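Long-range contact in lipoprotein (Mycoplasma mycoides subsp. capri, PDB 7ADK), which is probably a serine protease of the Mycoplasma peptidase (DUF31) family: residues 286-291 with 424-429. Numbering follows the deposited sequence.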
# COMPACT_ATOMS: atom_id res chain seq x y z
N THR B 286 -5.02 -15.85 15.59
CA THR B 286 -4.54 -14.50 15.96
C THR B 286 -5.51 -13.47 15.44
O THR B 286 -5.16 -12.54 14.72
CB THR B 286 -3.12 -14.19 15.53
OG1 THR B 286 -2.34 -15.30 15.89
CG2 THR B 286 -2.59 -12.96 16.27
N LEU B 287 -6.78 -13.75 15.70
CA LEU B 287 -7.86 -13.24 14.90
C LEU B 287 -7.86 -11.72 14.96
O LEU B 287 -7.74 -11.12 13.88
CB LEU B 287 -9.18 -14.03 15.18
CG LEU B 287 -9.99 -13.89 16.48
CD1 LEU B 287 -11.01 -12.76 16.42
CD2 LEU B 287 -10.80 -15.15 16.74
N PRO B 288 -7.93 -11.05 16.12
CA PRO B 288 -8.36 -9.69 16.13
C PRO B 288 -7.21 -8.69 16.20
O PRO B 288 -6.41 -8.65 17.14
CB PRO B 288 -9.28 -9.59 17.33
CG PRO B 288 -8.87 -10.71 18.28
CD PRO B 288 -7.79 -11.46 17.50
N ASN B 289 -7.18 -7.85 15.19
CA ASN B 289 -6.66 -6.51 15.31
C ASN B 289 -7.74 -5.83 16.17
O ASN B 289 -8.91 -5.84 15.79
CB ASN B 289 -6.62 -5.93 13.89
CG ASN B 289 -6.23 -4.48 13.81
OD1 ASN B 289 -5.79 -3.86 14.76
ND2 ASN B 289 -6.35 -3.89 12.65
N GLU B 290 -7.40 -5.35 17.35
CA GLU B 290 -8.39 -4.82 18.29
C GLU B 290 -8.17 -3.34 18.59
O GLU B 290 -7.04 -2.86 18.60
CB GLU B 290 -8.49 -5.68 19.55
CG GLU B 290 -7.16 -5.78 20.31
CD GLU B 290 -7.30 -5.95 21.83
OE1 GLU B 290 -8.43 -6.13 22.34
OE2 GLU B 290 -6.25 -5.88 22.52
N GLU B 291 -9.28 -2.65 18.86
CA GLU B 291 -9.35 -1.22 19.18
C GLU B 291 -10.19 -1.01 20.44
O GLU B 291 -11.27 -1.58 20.57
CB GLU B 291 -9.96 -0.42 18.01
CG GLU B 291 -9.24 -0.50 16.65
CD GLU B 291 -9.98 -1.33 15.58
OE1 GLU B 291 -10.27 -2.52 15.81
OE2 GLU B 291 -10.27 -0.80 14.48
N GLY B 424 -4.00 -2.68 19.35
CA GLY B 424 -2.97 -3.71 19.49
C GLY B 424 -3.37 -5.00 18.81
O GLY B 424 -4.05 -4.98 17.77
N THR B 425 -2.90 -6.14 19.29
CA THR B 425 -3.28 -7.42 18.71
C THR B 425 -3.46 -8.48 19.79
O THR B 425 -2.90 -8.39 20.89
CB THR B 425 -2.26 -7.85 17.66
OG1 THR B 425 -2.15 -6.85 16.68
CG2 THR B 425 -2.66 -9.11 16.90
N MET B 426 -4.28 -9.48 19.51
CA MET B 426 -4.55 -10.62 20.38
C MET B 426 -4.60 -11.93 19.59
O MET B 426 -4.79 -11.93 18.38
CB MET B 426 -5.89 -10.50 21.12
CG MET B 426 -6.21 -9.14 21.70
SD MET B 426 -7.43 -9.14 23.03
CE MET B 426 -8.99 -9.40 22.14
N TRP B 427 -4.50 -13.04 20.29
CA TRP B 427 -4.93 -14.34 19.81
C TRP B 427 -5.94 -14.96 20.74
O TRP B 427 -5.92 -14.74 21.96
CB TRP B 427 -3.74 -15.26 19.61
CG TRP B 427 -3.00 -15.62 20.86
CD1 TRP B 427 -3.18 -16.75 21.58
CD2 TRP B 427 -2.00 -14.84 21.57
NE1 TRP B 427 -2.38 -16.72 22.69
CE2 TRP B 427 -1.62 -15.58 22.73
CE3 TRP B 427 -1.37 -13.61 21.35
CZ2 TRP B 427 -0.69 -15.12 23.66
CZ3 TRP B 427 -0.41 -13.15 22.27
CH2 TRP B 427 -0.07 -13.90 23.41
N ILE B 428 -6.85 -15.74 20.18
CA ILE B 428 -7.75 -16.59 20.93
C ILE B 428 -6.92 -17.73 21.56
O ILE B 428 -6.20 -18.43 20.85
CB ILE B 428 -8.89 -17.05 19.99
CG1 ILE B 428 -10.15 -17.44 20.76
CG2 ILE B 428 -8.50 -18.13 18.98
CD1 ILE B 428 -11.37 -17.40 19.82
N MET B 429 -6.98 -17.90 22.88
CA MET B 429 -6.26 -18.98 23.55
C MET B 429 -7.19 -20.00 24.20
O MET B 429 -6.90 -21.19 24.16
CB MET B 429 -5.21 -18.43 24.51
CG MET B 429 -5.72 -17.86 25.83
SD MET B 429 -4.47 -17.84 27.14
CE MET B 429 -3.49 -16.45 26.57
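M426 reaches across the strand pair to lie against P288 and E290, in a buried part of an antiparallel sheet of the Mycoplasma peptidase (DUF31) family, which belongs to the PA clan of chymotrypsin-like peptidases, built on antiparallel beta structure. Strand 289-293 runs between strands 421-433 and 461-467, and the contact joins its beginning to the first of these. Three backbone bonds set the register: G424 N to E290 O at 3.1 Å, a weak return bond from E290 N to G424 O, and one from M426 N to P288 O. E290 and G424 thus form a hydrogen-bonded pair, N289 and T425 the non-hydrogen-bonded one beside it.

The side chain of M426 crosses that of E290 at about a right angle. Its SD sits 3.2 Å from E290 OE1, while CG lies beside the carboxylate carbon; E290 CG, between its own backbone N and carbonyl carbon (chi1 59°), starts the extended chain that brings the acid there. OE1 also has a weak hydrogen bond to Y292 OH. A bend at chi3 (-75°) carries the M426 methyl to the ring of P288, CE to CG 4.1 Å, and F445 of strand 442-447 touches both residues.

Toward residue 286 no backbone hydrogen bond links the two segments, although T286 CA lies against W427 CB and I428 bonds through its backbone to R285. L287 and I428 meet through their methyl ends, CD2 to CD1 3.9 Å. T286 lays CG2 against the methyl of T425, their side chains roughly perpendicular, whereas its OG1 is hydrogen-bonded to V281 O. T425, paired with N289, has its OG1 hydrogen-bonded to the backbone N of Y637. M426 N meets P288 O at 3.3 Å, nearly in line with the carbonyl (C=O...N 163°).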